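Side-chain contacts in PHO85 cyclin-10 (Saccharomyces cerevisiae, PDB 4KRD), which serves as a cyclin partner of the kinase PHO85, forming a holoenzyme that phosphorylates and negatively regulates glycogen synthase: residues 23-28 with 192-197; 106-111 with 141-146; 112-115 with 121-124. One frame throughout, in Å; residues are numbered along the deposited sequence.

Interaction 1: residues 23-28 with 192-197; sequences HGIPVD and LAASKL
Ile25, in the irregular N-terminal arm of this cyclin-family domain, reaches across to Ala194 and Leu197, one turn of the late helix 189-203. The tight part of the contact is small and wholly apolar. Ile25 and Leu197 point at each other tip to tip, with Ile25 CD1 lying 3.6 Å from Leu197 CD1; the same methyl also touches Ala194 CB, again at 3.6 Å. CG1 stands anti to the carbonyl carbon (chi1 -59°) and the chain runs on fully extended, which carries CD1 to the helix while CG1 stays alongside Leu197 CD1 at 3.7 Å. An alanine at Ile25 would lack these atoms, and the exposed Leu197 would probably lose its partner in the arm, leaving the arm less firmly seated. Leu22, just before the segment, also packs on Ala194, and the carbonyl oxygen of Ile25 is hydrogen-bonded to Arg190 NH2, so the arm is held by more than one methyl.

Away from Ile25 the contact is loose. Pro26, Val27 and Asp28 lie at the surface as the loop runs away from helix 189-203. At the phi of Gly24, 100°, a beta carbon would collide with His23 O, which suits glycine. The buried side of the helix differs again: Ser195 packs there on Leu103 and Thr106 of helix 99-113, and its OG donates a 2.8 Å hydrogen bond to Leu192 O, arriving 24° from the carbonyl plane.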
loop_
_atom_site.group_PDB
_atom_site.type_symbol
_atom_site.label_atom_id
_atom_site.label_comp_id
_atom_site.label_asym_id
_atom_site.label_seq_id
_atom_site.Cartn_x
_atom_site.Cartn_y
_atom_site.Cartn_z
ATOM N N HIS B 23 13.265 -6.673 16.695
ATOM C CA HIS B 23 14.582 -6.399 17.255
ATOM C C HIS B 23 15.441 -7.651 17.155
ATOM O O HIS B 23 15.034 -8.721 17.601
ATOM C CB HIS B 23 14.480 -5.925 18.706
ATOM C CG HIS B 23 14.071 -4.490 18.840
ATOM N ND1 HIS B 23 13.708 -3.927 20.046
ATOM C CD2 HIS B 23 13.968 -3.502 17.918
ATOM C CE1 HIS B 23 13.402 -2.655 19.862
ATOM N NE2 HIS B 23 13.547 -2.372 18.579
ATOM N N GLY B 24 16.611 -7.517 16.535
ATOM C CA GLY B 24 17.532 -8.627 16.374
ATOM C C GLY B 24 17.504 -9.296 15.012
ATOM O O GLY B 24 18.394 -10.084 14.680
ATOM N N ILE B 25 16.488 -8.990 14.211
ATOM C CA ILE B 25 16.357 -9.601 12.889
ATOM C C ILE B 25 17.045 -8.758 11.808
ATOM O O ILE B 25 16.693 -7.598 11.609
ATOM C CB ILE B 25 14.872 -9.829 12.533
ATOM C CG1 ILE B 25 14.209 -10.730 13.584
ATOM C CG2 ILE B 25 14.730 -10.420 11.142
ATOM C CD1 ILE B 25 12.754 -11.030 13.301
ATOM N N PRO B 26 18.029 -9.348 11.106
ATOM C CA PRO B 26 18.822 -8.639 10.092
ATOM C C PRO B 26 17.929 -7.946 9.073
ATOM O O PRO B 26 16.953 -8.540 8.606
ATOM C CB PRO B 26 19.602 -9.766 9.402
ATOM C CG PRO B 26 19.637 -10.880 10.403
ATOM C CD PRO B 26 18.339 -10.787 11.146
ATOM N N VAL B 27 18.266 -6.711 8.720
ATOM C CA VAL B 27 17.427 -5.930 7.818
ATOM C C VAL B 27 17.407 -6.533 6.416
ATOM O O VAL B 27 16.481 -6.296 5.641
ATOM C CB VAL B 27 17.880 -4.460 7.755
ATOM C CG1 VAL B 27 19.230 -4.355 7.055
ATOM C CG2 VAL B 27 16.834 -3.607 7.052
ATOM N N ASP B 28 18.422 -7.329 6.101
ATOM C CA ASP B 28 18.503 -7.968 4.791
ATOM C C ASP B 28 18.119 -9.449 4.824
ATOM O O ASP B 28 18.478 -10.206 3.918
ATOM C CB ASP B 28 19.905 -7.796 4.197
ATOM N N LEU B 192 7.736 -11.370 7.511
ATOM C CA LEU B 192 7.592 -12.755 7.085
ATOM C C LEU B 192 8.524 -13.637 7.907
ATOM O O LEU B 192 8.124 -14.700 8.406
ATOM C CB LEU B 192 7.908 -12.918 5.590
ATOM C CG LEU B 192 6.929 -12.303 4.585
ATOM C CD1 LEU B 192 7.165 -12.847 3.184
ATOM C CD2 LEU B 192 5.510 -12.566 5.009
ATOM N N ALA B 193 9.762 -13.181 8.061
ATOM C CA ALA B 193 10.754 -13.922 8.833
ATOM C C ALA B 193 10.361 -14.006 10.300
ATOM O O ALA B 193 10.403 -15.083 10.890
ATOM C CB ALA B 193 12.122 -13.287 8.695
ATOM N N ALA B 194 9.992 -12.864 10.880
ATOM C CA ALA B 194 9.635 -12.784 12.294
ATOM C C ALA B 194 8.575 -13.799 12.703
ATOM O O ALA B 194 8.600 -14.292 13.833
ATOM C CB ALA B 194 9.193 -11.369 12.665
ATOM N N SER B 195 7.647 -14.120 11.799
ATOM C CA SER B 195 6.581 -15.055 12.147
ATOM C C SER B 195 7.151 -16.384 12.644
ATOM O O SER B 195 6.639 -16.963 13.605
ATOM C CB SER B 195 5.606 -15.282 10.980
ATOM O OG SER B 195 6.202 -16.023 9.936
ATOM N N LYS B 196 8.210 -16.854 11.994
ATOM C CA LYS B 196 8.863 -18.095 12.405
ATOM C C LYS B 196 9.863 -17.889 13.551
ATOM O O LYS B 196 9.966 -18.722 14.451
ATOM C CB LYS B 196 9.546 -18.781 11.217
ATOM C CG LYS B 196 10.144 -20.139 11.586
ATOM C CD LYS B 196 10.837 -20.813 10.401
ATOM C CE LYS B 196 11.368 -22.192 10.804
ATOM N NZ LYS B 196 11.946 -22.947 9.659
ATOM N N LEU B 197 10.597 -16.786 13.524
ATOM C CA LEU B 197 11.559 -16.516 14.587
ATOM C C LEU B 197 10.892 -16.297 15.956
ATOM O O LEU B 197 11.420 -16.730 16.989
ATOM C CB LEU B 197 12.477 -15.344 14.212
ATOM C CG LEU B 197 13.204 -15.494 12.864
ATOM C CD1 LEU B 197 14.064 -14.275 12.550
ATOM C CD2 LEU B 197 14.044 -16.769 12.812
#

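Interaction 2: residues 106-111 with 141-146; sequences TFLIDT and VRLSTK
Arg142 O accepts two hydrogen bonds from one face of its carbonyl plane: Thr145 OG1 donates at 2.8 Å, and Lys146 N gives the regular helical bond at 3.3 Å. The threonine hydroxyl is thus spent on its own helix, tilted 25° from that plane. The contact across to residues 106-111 is apolar and rests on one side chain. With Leu108 CG anti to the carbonyl carbon (chi1 -66°) and chi2 extended, CD1 reaches helix 130-148, where it settles 4.0 Å from Leu143 CB. The same methyl lies 4.0 Å from Ser144 N, against the backbone, and the two leucine side chains cross at about a right angle. This is interior packing of the cyclin box; helix 99-113 also meets helices 36-54 and 166-180 and the later helix 189-203. Ser144 OG hydrogen-bonds to Val101 O, about two turns before Leu108 on helix 99-113, adding a polar tie between the two helices. On another flank, Lys146 CE lies 3.3 Å above the guanidinium plane of Arg142, toward its rim; both cations form salt bridges to Glu173 OE2. Lys146 NZ also hydrogen-bonds to the backbone of another protein chain, probably the kinase.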
loop_
_atom_site.group_PDB
_atom_site.type_symbol
_atom_site.label_atom_id
_atom_site.label_comp_id
_atom_site.label_asym_id
_atom_site.label_seq_id
_atom_site.Cartn_x
_atom_site.Cartn_y
_atom_site.Cartn_z
ATOM N N THR B 106 0.125 -15.079 10.681
ATOM C CA THR B 106 0.805 -15.367 11.935
ATOM C C THR B 106 1.378 -14.092 12.546
ATOM O O THR B 106 1.272 -13.869 13.757
ATOM C CB THR B 106 1.921 -16.417 11.761
ATOM O OG1 THR B 106 1.374 -17.620 11.214
ATOM C CG2 THR B 106 2.592 -16.731 13.118
ATOM N N PHE B 107 1.968 -13.242 11.714
ATOM C CA PHE B 107 2.528 -12.005 12.230
ATOM C C PHE B 107 1.453 -11.074 12.770
ATOM O O PHE B 107 1.696 -10.335 13.721
ATOM C CB PHE B 107 3.388 -11.254 11.197
ATOM C CG PHE B 107 4.073 -10.061 11.789
ATOM C CD1 PHE B 107 5.246 -10.220 12.523
ATOM C CD2 PHE B 107 3.519 -8.791 11.678
ATOM C CE1 PHE B 107 5.872 -9.129 13.115
ATOM C CE2 PHE B 107 4.136 -7.691 12.280
ATOM C CZ PHE B 107 5.314 -7.864 12.996
ATOM N N LEU B 108 0.267 -11.091 12.165
ATOM C CA LEU B 108 -0.837 -10.275 12.667
ATOM C C LEU B 108 -1.214 -10.684 14.100
ATOM O O LEU B 108 -1.437 -9.831 14.967
ATOM C CB LEU B 108 -2.063 -10.343 11.733
ATOM C CG LEU B 108 -1.894 -9.731 10.331
ATOM C CD1 LEU B 108 -3.162 -9.910 9.483
ATOM C CD2 LEU B 108 -1.518 -8.251 10.423
ATOM N N ILE B 109 -1.288 -11.988 14.360
ATOM C CA ILE B 109 -1.585 -12.417 15.717
ATOM C C ILE B 109 -0.406 -12.142 16.664
ATOM O O ILE B 109 -0.616 -11.748 17.812
ATOM C CB ILE B 109 -2.073 -13.890 15.783
ATOM C CG1 ILE B 109 -1.000 -14.848 15.273
ATOM C CG2 ILE B 109 -3.368 -14.073 14.980
ATOM C CD1 ILE B 109 -1.280 -16.314 15.669
ATOM N N ASP B 110 0.821 -12.332 16.169
ATOM C CA ASP B 110 2.058 -11.941 16.869
ATOM C C ASP B 110 1.993 -10.507 17.350
ATOM O O ASP B 110 2.291 -10.209 18.493
ATOM C CB ASP B 110 3.275 -12.007 15.926
ATOM C CG ASP B 110 3.783 -13.426 15.681
ATOM O OD1 ASP B 110 3.596 -14.299 16.552
ATOM O OD2 ASP B 110 4.408 -13.646 14.611
ATOM N N THR B 111 1.635 -9.593 16.448
ATOM C CA THR B 111 1.687 -8.188 16.798
ATOM C C THR B 111 0.506 -7.764 17.673
ATOM O O THR B 111 0.587 -6.784 18.416
ATOM C CB THR B 111 1.855 -7.294 15.535
ATOM O OG1 THR B 111 2.277 -5.980 15.925
ATOM C CG2 THR B 111 0.551 -7.216 14.766
ATOM N N VAL B 141 -6.592 -14.469 8.504
ATOM C CA VAL B 141 -6.425 -14.947 7.141
ATOM C C VAL B 141 -6.994 -13.935 6.153
ATOM O O VAL B 141 -6.364 -13.647 5.157
ATOM C CB VAL B 141 -7.051 -16.337 6.902
ATOM C CG1 VAL B 141 -7.083 -16.663 5.400
ATOM C CG2 VAL B 141 -6.275 -17.410 7.692
ATOM N N ARG B 142 -8.172 -13.395 6.443
ATOM C CA ARG B 142 -8.851 -12.510 5.498
ATOM C C ARG B 142 -8.082 -11.212 5.327
ATOM O O ARG B 142 -7.861 -10.751 4.207
ATOM C CB ARG B 142 -10.303 -12.250 5.939
ATOM C CG ARG B 142 -11.088 -11.300 5.016
ATOM C CD ARG B 142 -11.227 -11.858 3.595
ATOM N NE ARG B 142 -12.250 -11.137 2.830
ATOM C CZ ARG B 142 -12.483 -11.328 1.538
ATOM N NH1 ARG B 142 -11.763 -12.214 0.866
ATOM N NH2 ARG B 142 -13.426 -10.635 0.922
ATOM N N LEU B 143 -7.645 -10.635 6.442
ATOM C CA LEU B 143 -6.888 -9.388 6.422
ATOM C C LEU B 143 -5.564 -9.608 5.696
ATOM O O LEU B 143 -5.116 -8.773 4.907
ATOM C CB LEU B 143 -6.652 -8.903 7.864
ATOM C CG LEU B 143 -6.616 -7.401 8.133
ATOM C CD1 LEU B 143 -7.689 -6.691 7.320
ATOM C CD2 LEU B 143 -6.786 -7.101 9.632
ATOM N N SER B 144 -4.944 -10.752 5.961
ATOM C CA SER B 144 -3.689 -11.105 5.324
ATOM C C SER B 144 -3.792 -11.107 3.797
ATOM O O SER B 144 -2.939 -10.526 3.112
ATOM C CB SER B 144 -3.191 -12.474 5.825
ATOM O OG SER B 144 -2.093 -12.895 5.037
ATOM N N THR B 145 -4.827 -11.752 3.258
ATOM C CA THR B 145 -4.995 -11.796 1.809
ATOM C C THR B 145 -5.173 -10.390 1.219
ATOM O O THR B 145 -4.673 -10.106 0.135
ATOM C CB THR B 145 -6.184 -12.691 1.347
ATOM O OG1 THR B 145 -7.425 -12.137 1.803
ATOM C CG2 THR B 145 -6.019 -14.134 1.843
ATOM N N LYS B 146 -5.862 -9.516 1.947
ATOM C CA LYS B 146 -6.118 -8.155 1.472
ATOM C C LYS B 146 -4.875 -7.254 1.545
ATOM O O LYS B 146 -4.740 -6.312 0.769
ATOM C CB LYS B 146 -7.293 -7.536 2.238
ATOM C CG LYS B 146 -8.635 -8.097 1.817
ATOM C CD LYS B 146 -9.821 -7.342 2.387
ATOM C CE LYS B 146 -11.128 -7.873 1.793
ATOM N NZ LYS B 146 -12.330 -7.183 2.322
#

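Interaction 3: residues 112-115 with 121-124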
loop_
_atom_site.group_PDB
_atom_site.type_symbol
_atom_site.label_atom_id
_atom_site.label_comp_id
_atom_site.label_asym_id
_atom_site.label_seq_id
_atom_site.Cartn_x
_atom_site.Cartn_y
_atom_site.Cartn_z
ATOM N N LEU B 112 -0.594 -8.504 17.596
ATOM C CA LEU B 112 -1.713 -8.246 18.495
ATOM C C LEU B 112 -1.371 -8.656 19.942
ATOM O O LEU B 112 -1.699 -7.946 20.909
ATOM C CB LEU B 112 -2.966 -8.988 18.010
ATOM C CG LEU B 112 -4.250 -8.887 18.847
ATOM C CD1 LEU B 112 -4.602 -7.437 19.213
ATOM C CD2 LEU B 112 -5.435 -9.596 18.157
ATOM N N PHE B 113 -0.711 -9.799 20.097
ATOM C CA PHE B 113 -0.591 -10.393 21.444
ATOM C C PHE B 113 0.766 -10.183 22.122
ATOM O O PHE B 113 0.881 -10.331 23.337
ATOM C CB PHE B 113 -0.953 -11.886 21.413
ATOM C CG PHE B 113 -2.414 -12.142 21.169
ATOM C CD1 PHE B 113 -3.337 -11.946 22.179
ATOM C CD2 PHE B 113 -2.870 -12.545 19.923
ATOM C CE1 PHE B 113 -4.688 -12.156 21.954
ATOM C CE2 PHE B 113 -4.224 -12.759 19.703
ATOM C CZ PHE B 113 -5.129 -12.558 20.723
ATOM N N LEU B 114 1.787 -9.842 21.339
ATOM C CA LEU B 114 3.153 -9.745 21.849
ATOM C C LEU B 114 3.805 -8.394 21.595
ATOM O O LEU B 114 3.624 -7.786 20.529
ATOM C CB LEU B 114 4.039 -10.815 21.195
ATOM C CG LEU B 114 3.680 -12.291 21.428
ATOM C CD1 LEU B 114 4.372 -13.178 20.393
ATOM C CD2 LEU B 114 4.049 -12.709 22.840
ATOM N N THR B 115 4.587 -7.944 22.570
ATOM C CA THR B 115 5.544 -6.866 22.346
ATOM C C THR B 115 6.884 -7.246 23.003
ATOM O O THR B 115 7.057 -8.389 23.455
ATOM C CB THR B 115 5.009 -5.529 22.915
ATOM O OG1 THR B 115 5.868 -4.451 22.529
ATOM C CG2 THR B 115 4.926 -5.590 24.434
ATOM N N ILE B 121 12.926 -8.086 25.981
ATOM C CA ILE B 121 12.275 -9.312 26.435
ATOM C C ILE B 121 10.822 -9.364 25.974
ATOM O O ILE B 121 10.064 -8.411 26.151
ATOM C CB ILE B 121 12.328 -9.461 27.976
ATOM C CG1 ILE B 121 13.763 -9.276 28.476
ATOM C CG2 ILE B 121 11.763 -10.817 28.409
ATOM C CD1 ILE B 121 14.763 -10.162 27.781
ATOM N N LEU B 122 10.442 -10.495 25.394
ATOM C CA LEU B 122 9.093 -10.698 24.882
ATOM C C LEU B 122 8.090 -10.594 26.032
ATOM O O LEU B 122 8.343 -11.084 27.134
ATOM C CB LEU B 122 9.026 -12.075 24.221
ATOM C CG LEU B 122 8.175 -12.353 22.994
ATOM C CD1 LEU B 122 8.531 -11.402 21.848
ATOM C CD2 LEU B 122 8.349 -13.808 22.577
ATOM N N GLN B 123 6.962 -9.938 25.780
ATOM C CA GLN B 123 5.909 -9.768 26.783
ATOM C C GLN B 123 4.549 -10.028 26.152
ATOM O O GLN B 123 4.318 -9.645 25.004
ATOM C CB GLN B 123 5.903 -8.344 27.338
ATOM C CG GLN B 123 7.140 -7.945 28.117
ATOM C CD GLN B 123 7.307 -8.759 29.378
ATOM O OE1 GLN B 123 6.355 -8.967 30.133
ATOM N NE2 GLN B 123 8.523 -9.230 29.611
ATOM N N LEU B 124 3.652 -10.667 26.900
ATOM C CA LEU B 124 2.271 -10.840 26.475
ATOM C C LEU B 124 1.472 -9.570 26.755
ATOM O O LEU B 124 1.470 -9.062 27.875
ATOM C CB LEU B 124 1.628 -12.043 27.187
ATOM C CG LEU B 124 0.246 -12.453 26.667
ATOM C CD1 LEU B 124 0.361 -13.044 25.273
ATOM C CD2 LEU B 124 -0.456 -13.440 27.610
#
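Thr115 and Gln123 form the hydrogen-bonded pair of a short antiparallel beta hairpin, each using both backbone polar atoms. Gln123 N donates to Thr115 O at 2.8 Å, the donor standing well above the carbonyl plane. Thr115 N donates to Gln123 O at 3.0 Å, in the carbonyl plane and nearly straight (N-H...O 164°). Alongside run weaker CA-H...O contacts: Leu114 CA lies 3.4 Å from Gln123 O, and Leu122 CA approaches Thr115 O. Leu114 and Leu124 are the neighbouring non-hydrogen-bonded pair, and Leu114 is also the residue at which the chain leaves helical angles at the end of helix 99-113.

Beyond the backbone, the sheet's two faces differ. On that of Thr115 and Gln123, Thr115 OG1 is anti to the backbone N, which places CG2 beside the opposite strand, 4.1 Å from Gln123 CB; the bent Gln123 chain then leads its amide away. On the other face, Leu114 CD2 lies between two partners, 4.1 Å from Leu122 CG and 4.4 Å from Leu124 CD1. With Leu124 CG anti to the backbone N (chi1 -171°) and a bent chi2, its CD1 lies 3.4 Å from Phe113 O and near Phe113 CB, just where helix gives way to strand. Leu50 of helix 36-54 touches Phe113, Leu114 and Leu124, while Leu202 of helix 189-203 meets Leu114 and Leu122.

The chemistry is that of an amphipathic hairpin: the backbone N and O of Thr115 and Gln123 are paired with each other, its leucines are buried against helices 36-54 and 189-203, and the partly exposed Thr115 and Gln123 occupy the opposite face.

In the fold
Along the chain the six segments come in the order 23-28, 106-111, 112-115, 121-124, 141-146, 192-197, so interaction 1 encloses interaction 2, which in turn encloses the hairpin of interaction 3. Their centres are 15 to 16 Å apart. Helix 99-113 serves both interactions 2 and 3, its end running straight into the first hairpin strand, while strand 122-124 leads on to helix 130-148. Interactions 1 and 2 also touch, through Ala194 against Phe107 and Ser195 against Thr106. The centre of interaction 2 is about 5 Å from the chain centre, those of the others further out. Helix 99-113 thus links the late helix, the hairpin and helix 130-148 within one cyclin domain.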